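Long-range contacts in chitinase A (Pteris ryukyuensis, PDB 4RL3), which probably hydrolyses glycosidic bonds in chitin, the chain described being the catalytic domain of a longer LysM-containing, family 18 fern chitinase: residues 80-85 with 122-127; 90-95 with 126-131. All coordinates share one frame; numbering follows the deposited sequence.

Interaction 1 (80-85 with 122-127); sequences GGDTIS and DYEHFD
H125 meets D82 edge-on. NE2 of H125 donates a hydrogen bond to OD1 of D82 at 2.9 Å. The oxygen is approached from its anti side, and the acceptor lies in the plane of the imidazole. Ring and carboxylate are nearly coplanar, their planes 27° apart. E124 comes to the same aspartate from another direction. Its CG sits between the backbone N and the carbonyl carbon (chi1 73°), and from there the chain runs out extended until OE1 of E124 lies 3.6 Å from OD1 of D82, two like charges close together. The two carboxylates share a water, which donates to D82 OD1 at 3.1 Å and to E124 OE2 at 3.0 Å. A leucine in place of H125 has no ring N-H to give, and the carboxylate of D82 would probably be freer to turn. Earlier along both segments, the backbone N of G81 donates a hydrogen bond to O of D122 at 2.9 Å. A second water donates to G81 O and accepts from E124 N at 2.8 Å. G80 has no side chain, which lets its CA lie over one face of the Y123 ring, 4.2 Å from the centroid, as a CH-pi contact. The hydroxyl of Y123 is held by D37. The parallel strands 73-81 and 118-123 meet here at their C-terminal ends, the active-site end of a TIM barrel. D122-Y123-E124 closes the DxxDxDxE signature of family 18, whose last glutamate is the usual proton donor. A bound acetate near D122 and a magnesium ion near E124 are consistent with a pocket here.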
ATOM      1  N   GLY A  80       0.092   8.964  -3.373  1.00  5.54           N
ATOM      2  CA  GLY A  80      -0.410   9.098  -4.731  1.00  5.85           C
ATOM      3  C   GLY A  80      -1.836   8.652  -4.908  1.00  6.23           C
ATOM      4  O   GLY A  80      -2.758   9.434  -4.738  1.00  6.50           O
ATOM      5  N   GLY A  81      -2.019   7.396  -5.276  1.00  6.59           N
ATOM      6  CA  GLY A  81      -3.337   6.912  -5.656  1.00  7.04           C
ATOM      7  C   GLY A  81      -3.713   7.365  -7.063  1.00  7.70           C
ATOM      8  O   GLY A  81      -2.890   7.858  -7.823  1.00  7.63           O
ATOM      9  N   ASP A  82      -4.975   7.173  -7.412  1.00  8.56           N
ATOM     10  CA  ASP A  82      -5.448   7.389  -8.775  1.00  9.31           C
ATOM     11  C   ASP A  82      -5.711   8.871  -9.051  1.00  9.53           C
ATOM     12  O   ASP A  82      -5.114   9.448  -9.968  1.00  9.27           O
ATOM     13  CB  ASP A  82      -6.713   6.547  -8.994  1.00  9.86           C
ATOM     14  CG  ASP A  82      -7.229   6.575 -10.424  1.00 10.49           C
ATOM     15  OD1 ASP A  82      -6.581   7.135 -11.333  1.00 10.85           O
ATOM     16  OD2 ASP A  82      -8.330   6.019 -10.629  1.00 11.75           O
ATOM     17  N   THR A  83      -6.574   9.488  -8.243  1.00 10.20           N
ATOM     18  CA  THR A  83      -7.069  10.828  -8.534  1.00 10.75           C
ATOM     19  C   THR A  83      -6.972  11.790  -7.362  1.00 11.09           C
ATOM     20  O   THR A  83      -6.871  11.383  -6.205  1.00 11.33           O
ATOM     21  CB  THR A  83      -8.548  10.797  -8.984  1.00 11.32           C
ATOM     22  OG1 THR A  83      -9.347  10.169  -7.978  1.00 12.11           O
ATOM     23  CG2 THR A  83      -8.686  10.057 -10.286  1.00 11.48           C
ATOM     24  N   ILE A  84      -7.005  13.075  -7.705  1.00 11.50           N
ATOM     25  CA  ILE A  84      -7.036  14.172  -6.743  1.00 12.18           C
ATOM     26  C   ILE A  84      -8.145  15.093  -7.238  1.00 12.85           C
ATOM     27  O   ILE A  84      -8.053  15.639  -8.333  1.00 12.81           O
ATOM     28  CB  ILE A  84      -5.665  14.903  -6.626  1.00 12.52           C
ATOM     29  CG1 ILE A  84      -5.775  16.193  -5.802  1.00 12.96           C
ATOM     30  CG2 ILE A  84      -5.065  15.224  -7.990  1.00 12.74           C
ATOM     31  CD1 ILE A  84      -6.189  15.973  -4.371  1.00 13.43           C
ATOM     32  N   SER A  85      -9.212  15.220  -6.450  1.00 13.86           N
ATOM     33  CA  SER A  85     -10.388  15.996  -6.863  1.00 14.79           C
ATOM     34  C   SER A  85     -10.800  15.642  -8.294  1.00 15.33           C
ATOM     35  O   SER A  85     -11.104  16.521  -9.101  1.00 16.71           O
ATOM     36  CB  SER A  85     -10.126  17.499  -6.711  1.00 15.25           C
ATOM     37  OG  SER A  85      -9.810  17.816  -5.366  1.00 15.84           O
ATOM     38  N   ASP A 122       2.376   4.418  -4.330  1.00  4.87           N
ATOM     39  CA  ASP A 122       1.197   4.012  -5.107  1.00  5.20           C
ATOM     40  C   ASP A 122       0.859   5.042  -6.181  1.00  5.31           C
ATOM     41  O   ASP A 122      -0.311   5.313  -6.442  1.00  5.26           O
ATOM     42  CB  ASP A 122       0.001   3.777  -4.177  1.00  5.28           C
ATOM     43  CG  ASP A 122      -1.179   3.102  -4.869  1.00  5.48           C
ATOM     44  OD1 ASP A 122      -0.950   2.297  -5.809  1.00  5.42           O
ATOM     45  OD2 ASP A 122      -2.339   3.370  -4.440  1.00  5.86           O
ATOM     46  N   TYR A 123       1.888   5.602  -6.814  1.00  5.54           N
ATOM     47  CA  TYR A 123       1.661   6.383  -8.022  1.00  5.77           C
ATOM     48  C   TYR A 123       1.361   5.475  -9.194  1.00  6.29           C
ATOM     49  O   TYR A 123       1.910   4.373  -9.291  1.00  6.02           O
ATOM     50  CB  TYR A 123       2.876   7.232  -8.355  1.00  5.71           C
ATOM     51  CG  TYR A 123       3.089   8.396  -7.423  1.00  5.70           C
ATOM     52  CD1 TYR A 123       2.408   9.589  -7.610  1.00  5.69           C
ATOM     53  CD2 TYR A 123       3.999   8.312  -6.375  1.00  5.76           C
ATOM     54  CE1 TYR A 123       2.631  10.671  -6.773  1.00  5.80           C
ATOM     55  CE2 TYR A 123       4.214   9.375  -5.516  1.00  5.76           C
ATOM     56  CZ  TYR A 123       3.526  10.554  -5.715  1.00  5.85           C
ATOM     57  OH  TYR A 123       3.776  11.612  -4.862  1.00  5.91           O
ATOM     58  N   GLU A 124       0.499   5.936 -10.100  1.00  7.09           N
ATOM     59  CA  GLU A 124       0.196   5.146 -11.298  1.00  7.93           C
ATOM     60  C   GLU A 124       0.159   5.920 -12.609  1.00  8.08           C
ATOM     61  O   GLU A 124      -0.011   5.319 -13.662  1.00  8.52           O
ATOM     62  CB  GLU A 124      -1.129   4.411 -11.114  1.00  8.83           C
ATOM     63  CG  GLU A 124      -2.348   5.307 -11.179  1.00  9.51           C
ATOM     64  CD  GLU A 124      -3.640   4.511 -11.237  1.00 10.24           C
ATOM     65  OE1 GLU A 124      -4.343   4.497 -10.214  1.00 10.78           O
ATOM     66  OE2 GLU A 124      -3.941   3.890 -12.287  1.00 11.75           O
ATOM     67  N   HIS A 125       0.297   7.238 -12.551  1.00  8.04           N
ATOM     68  CA  HIS A 125       0.249   8.078 -13.752  1.00  7.98           C
ATOM     69  C   HIS A 125       1.596   8.726 -13.959  1.00  8.19           C
ATOM     70  O   HIS A 125       2.076   9.469 -13.103  1.00  7.82           O
ATOM     71  CB  HIS A 125      -0.831   9.140 -13.624  1.00  8.12           C
ATOM     72  CG  HIS A 125      -2.180   8.580 -13.330  1.00  8.21           C
ATOM     73  ND1 HIS A 125      -2.921   7.906 -14.273  1.00  8.65           N
ATOM     74  CD2 HIS A 125      -2.915   8.569 -12.194  1.00  8.41           C
ATOM     75  CE1 HIS A 125      -4.056   7.506 -13.732  1.00  8.52           C
ATOM     76  NE2 HIS A 125      -4.079   7.899 -12.473  1.00  8.51           N
ATOM     77  N   PHE A 126       2.182   8.460 -15.118  1.00  8.47           N
ATOM     78  CA  PHE A 126       3.548   8.862 -15.420  1.00  8.87           C
ATOM     79  C   PHE A 126       3.662   9.579 -16.752  1.00  9.95           C
ATOM     80  O   PHE A 126       4.706   9.551 -17.391  1.00 10.33           O
ATOM     81  CB  PHE A 126       4.441   7.619 -15.408  1.00  8.62           C
ATOM     82  CG  PHE A 126       4.421   6.900 -14.096  1.00  8.42           C
ATOM     83  CD1 PHE A 126       5.035   7.463 -13.006  1.00  8.32           C
ATOM     84  CD2 PHE A 126       3.759   5.695 -13.943  1.00  8.35           C
ATOM     85  CE1 PHE A 126       5.020   6.832 -11.780  1.00  8.20           C
ATOM     86  CE2 PHE A 126       3.726   5.058 -12.716  1.00  8.28           C
ATOM     87  CZ  PHE A 126       4.364   5.626 -11.632  1.00  8.18           C
ATOM     88  N   ASP A 127       2.600  10.274 -17.135  1.00 10.88           N
ATOM     89  CA  ASP A 127       2.565  10.930 -18.439  1.00 12.27           C
ATOM     90  C   ASP A 127       3.367  12.236 -18.476  1.00 13.11           C
ATOM     91  O   ASP A 127       3.583  12.786 -19.558  1.00 13.97           O
ATOM     92  CB  ASP A 127       1.113  11.172 -18.839  1.00 12.72           C
ATOM     93  CG  ASP A 127       0.285   9.898 -18.805  1.00 13.13           C
ATOM     94  OD1 ASP A 127       0.682   8.922 -19.469  1.00 13.83           O
ATOM     95  OD2 ASP A 127      -0.744   9.849 -18.092  1.00 14.29           O
TER
HETATM   96  O   HOH W   1      -0.684   8.372  -9.357  1.00  6.67           O
HETATM   97  O   HOH W   2      -6.603   4.797 -13.327  1.00 28.26           O

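Interaction 2 (90-95 with 126-131); sequences QFTATS and FDQVST
The side-chain oxygen OE1 of Q90 is gripped from two directions. The backbone N of D127 donates to OE1 of Q90 at 3.0 Å, tilted somewhat out of the amide plane, and a water lies 2.9 Å from the same oxygen. That water also accepts from the backbone N of Q128 and sits close to O of F91. The other half of the same amide completes the hold on D127. Q90 NE2 donates to D127 OD2 at 2.9 Å in an almost straight bond (167°), using the anti lone pair of that oxygen. With one bond at each end, the amide of Q90 is fixed in its rotation. Its chain bends at chi2 (-69°), which brings the amide alongside D127. Q128 lies across the stem of Q90 at about a right angle. Its amide group packs on CB and CG of Q90, with OE1 of Q128 3.7 Å from CG of Q90. Both methyls of V129 touch CD1 of the F91 ring, CG1 at 4.0 Å, and CG1 also comes 3.5 Å from O of F91. The CB of F91 packs on CD1 of F126 at 4.2 Å. A second water links the backbones, accepting from A93 N and donating to Q128 O. Residues 126-129 form a type I turn, and both loops run into helices, with S95 and S130 as N-caps. The ring of F91 reaches in between these helices. It meets W99 of helix 96-114 and F134, C137 and I138 of helix 131-147, and stands edge-to-face with Y123 of strand 118-123.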
ATOM      1  N   GLN A  90      -0.752  12.808 -11.482  1.00  7.31           N
ATOM      2  CA  GLN A  90       0.430  12.682 -12.321  1.00  7.37           C
ATOM      3  C   GLN A  90       1.663  12.906 -11.473  1.00  7.06           C
ATOM      4  O   GLN A  90       1.786  13.960 -10.832  1.00  7.03           O
ATOM      5  CB  GLN A  90       0.412  13.735 -13.439  1.00  7.37           C
ATOM      6  CG  GLN A  90      -0.655  13.495 -14.489  1.00  7.50           C
ATOM      7  CD  GLN A  90      -0.374  12.273 -15.335  1.00  7.67           C
ATOM      8  OE1 GLN A  90       0.716  11.689 -15.285  1.00  7.64           O
ATOM      9  NE2 GLN A  90      -1.354  11.882 -16.142  1.00  7.84           N
ATOM     10  N   PHE A  91       2.576  11.938 -11.441  1.00  7.07           N
ATOM     11  CA  PHE A  91       3.828  12.191 -10.750  1.00  6.90           C
ATOM     12  C   PHE A  91       4.563  13.308 -11.479  1.00  7.25           C
ATOM     13  O   PHE A  91       4.747  13.251 -12.688  1.00  7.47           O
ATOM     14  CB  PHE A  91       4.728  10.957 -10.677  1.00  6.51           C
ATOM     15  CG  PHE A  91       5.926  11.171  -9.793  1.00  6.22           C
ATOM     16  CD1 PHE A  91       7.061  11.800 -10.281  1.00  6.13           C
ATOM     17  CD2 PHE A  91       5.886  10.802  -8.463  1.00  6.07           C
ATOM     18  CE1 PHE A  91       8.144  12.032  -9.464  1.00  6.06           C
ATOM     19  CE2 PHE A  91       6.972  11.025  -7.642  1.00  5.99           C
ATOM     20  CZ  PHE A  91       8.096  11.647  -8.140  1.00  6.00           C
ATOM     21  N   THR A  92       4.987  14.323 -10.738  1.00  7.64           N
ATOM     22  CA  THR A  92       5.692  15.433 -11.371  1.00  8.22           C
ATOM     23  C   THR A  92       6.623  16.159 -10.393  1.00  7.77           C
ATOM     24  O   THR A  92       6.314  16.334  -9.206  1.00  7.77           O
ATOM     25  CB  THR A  92       4.691  16.379 -12.066  1.00  8.87           C
ATOM     26  OG1 THR A  92       5.393  17.404 -12.786  1.00  9.91           O
ATOM     27  CG2 THR A  92       3.740  16.989 -11.083  1.00  9.05           C
ATOM     28  N   ALA A  93       7.787  16.535 -10.906  1.00  7.65           N
ATOM     29  CA  ALA A  93       8.833  17.143 -10.102  1.00  7.71           C
ATOM     30  C   ALA A  93       9.404  18.337 -10.842  1.00  7.95           C
ATOM     31  O   ALA A  93       9.680  18.254 -12.038  1.00  8.44           O
ATOM     32  CB  ALA A  93       9.945  16.136  -9.838  1.00  7.66           C
ATOM     33  N   THR A  94       9.599  19.432 -10.122  1.00  7.93           N
ATOM     34  CA  THR A  94      10.271  20.616 -10.679  1.00  8.06           C
ATOM     35  C   THR A  94      11.722  20.279 -11.007  1.00  7.88           C
ATOM     36  O   THR A  94      12.226  20.620 -12.082  1.00  8.15           O
ATOM     37  CB  THR A  94      10.211  21.791  -9.675  1.00  8.38           C
ATOM     38  OG1 THR A  94       8.837  22.131  -9.434  1.00  8.86           O
ATOM     39  CG2 THR A  94      10.963  23.015 -10.207  1.00  8.60           C
ATOM     40  N   SER A  95      12.376  19.630 -10.047  1.00  7.58           N
ATOM     41  CA  SER A  95      13.682  19.016 -10.202  1.00  7.21           C
ATOM     42  C   SER A  95      13.711  17.836  -9.253  1.00  6.86           C
ATOM     43  O   SER A  95      12.941  17.796  -8.275  1.00  6.92           O
ATOM     44  CB  SER A  95      14.804  19.994  -9.838  1.00  7.27           C
ATOM     45  OG  SER A  95      14.806  20.277  -8.447  1.00  7.25           O
ATOM     46  N   PHE A 126       2.182   8.460 -15.118  1.00  8.47           N
ATOM     47  CA  PHE A 126       3.548   8.862 -15.420  1.00  8.87           C
ATOM     48  C   PHE A 126       3.662   9.579 -16.752  1.00  9.95           C
ATOM     49  O   PHE A 126       4.706   9.551 -17.391  1.00 10.33           O
ATOM     50  CB  PHE A 126       4.441   7.619 -15.408  1.00  8.62           C
ATOM     51  CG  PHE A 126       4.421   6.900 -14.096  1.00  8.42           C
ATOM     52  CD1 PHE A 126       5.035   7.463 -13.006  1.00  8.32           C
ATOM     53  CD2 PHE A 126       3.759   5.695 -13.943  1.00  8.35           C
ATOM     54  CE1 PHE A 126       5.020   6.832 -11.780  1.00  8.20           C
ATOM     55  CE2 PHE A 126       3.726   5.058 -12.716  1.00  8.28           C
ATOM     56  CZ  PHE A 126       4.364   5.626 -11.632  1.00  8.18           C
ATOM     57  N   ASP A 127       2.600  10.274 -17.135  1.00 10.88           N
ATOM     58  CA  ASP A 127       2.565  10.930 -18.439  1.00 12.27           C
ATOM     59  C   ASP A 127       3.367  12.236 -18.476  1.00 13.11           C
ATOM     60  O   ASP A 127       3.583  12.786 -19.558  1.00 13.97           O
ATOM     61  CB  ASP A 127       1.113  11.172 -18.839  1.00 12.72           C
ATOM     62  CG  ASP A 127       0.285   9.898 -18.805  1.00 13.13           C
ATOM     63  OD1 ASP A 127       0.682   8.922 -19.469  1.00 13.83           O
ATOM     64  OD2 ASP A 127      -0.744   9.849 -18.092  1.00 14.29           O
ATOM     65  N   GLN A 128       3.801  12.726 -17.311  1.00 13.83           N
ATOM     66  CA  GLN A 128       4.501  14.014 -17.192  1.00 14.84           C
ATOM     67  C   GLN A 128       5.908  13.873 -16.597  1.00 14.04           C
ATOM     68  O   GLN A 128       6.515  14.861 -16.179  1.00 14.77           O
ATOM     69  CB  GLN A 128       3.676  14.982 -16.329  1.00 16.14           C
ATOM     70  CG  GLN A 128       2.284  15.271 -16.876  1.00 17.80           C
ATOM     71  CD  GLN A 128       1.466  16.231 -16.024  1.00 18.85           C
ATOM     72  OE1 GLN A 128       0.315  16.508 -16.345  1.00 20.87           O
ATOM     73  NE2 GLN A 128       2.043  16.730 -14.930  1.00 19.74           N
ATOM     74  N   VAL A 129       6.423  12.649 -16.568  1.00 12.77           N
ATOM     75  CA  VAL A 129       7.723  12.371 -15.976  1.00 11.78           C
ATOM     76  C   VAL A 129       8.389  11.168 -16.642  1.00 10.96           C
ATOM     77  O   VAL A 129       7.723  10.212 -17.030  1.00 11.18           O
ATOM     78  CB  VAL A 129       7.593  12.144 -14.453  1.00 11.93           C
ATOM     79  CG1 VAL A 129       6.870  10.842 -14.139  1.00 11.91           C
ATOM     80  CG2 VAL A 129       8.962  12.181 -13.784  1.00 11.89           C
ATOM     81  N   SER A 130       9.708  11.212 -16.767  1.00 10.08           N
ATOM     82  CA  SER A 130      10.445  10.047 -17.244  1.00  9.56           C
ATOM     83  C   SER A 130      10.546   9.005 -16.146  1.00  8.93           C
ATOM     84  O   SER A 130      10.475   9.313 -14.961  1.00  8.35           O
ATOM     85  CB  SER A 130      11.843  10.418 -17.708  1.00  9.78           C
ATOM     86  OG  SER A 130      12.687  10.702 -16.607  1.00  9.93           O
ATOM     87  N   THR A 131      10.736   7.765 -16.545  1.00  8.58           N
ATOM     88  CA  THR A 131      10.874   6.688 -15.585  1.00  8.29           C
ATOM     89  C   THR A 131      12.124   6.872 -14.720  1.00  7.87           C
ATOM     90  O   THR A 131      12.083   6.628 -13.514  1.00  7.53           O
ATOM     91  CB  THR A 131      10.844   5.332 -16.310  1.00  8.69           C
ATOM     92  OG1 THR A 131       9.533   5.165 -16.866  1.00  9.05           O
ATOM     93  CG2 THR A 131      11.190   4.171 -15.383  1.00  8.76           C
TER
HETATM   94  O   HOH W   3       3.499  11.984 -14.661  1.00  8.57           O
HETATM   95  O   HOH W   4       7.833  16.087 -13.918  1.00 18.89           O

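From the N terminus, the chain climbs strand 73-81 and enters interaction 1 at its end. It then makes the small hairpin of strands 83-84 and 87-88 and passes through 90-95 into helix 96-114. Strand 118-123 brings it back beside strand 73-81, a beta-alpha-beta crossover that interaction 1 closes. The loop after that strand then closes interaction 2 before helix 131-147 begins. The partners alternate along the sequence, so the two loops cross. F126 and D127 belong to both. H125 O and F91 N lie 3.0 Å apart, a probable hydrogen bond that joins the two contacts. Together they tie the barrel's C-terminal end to the loops before helices 96-114 and 131-147.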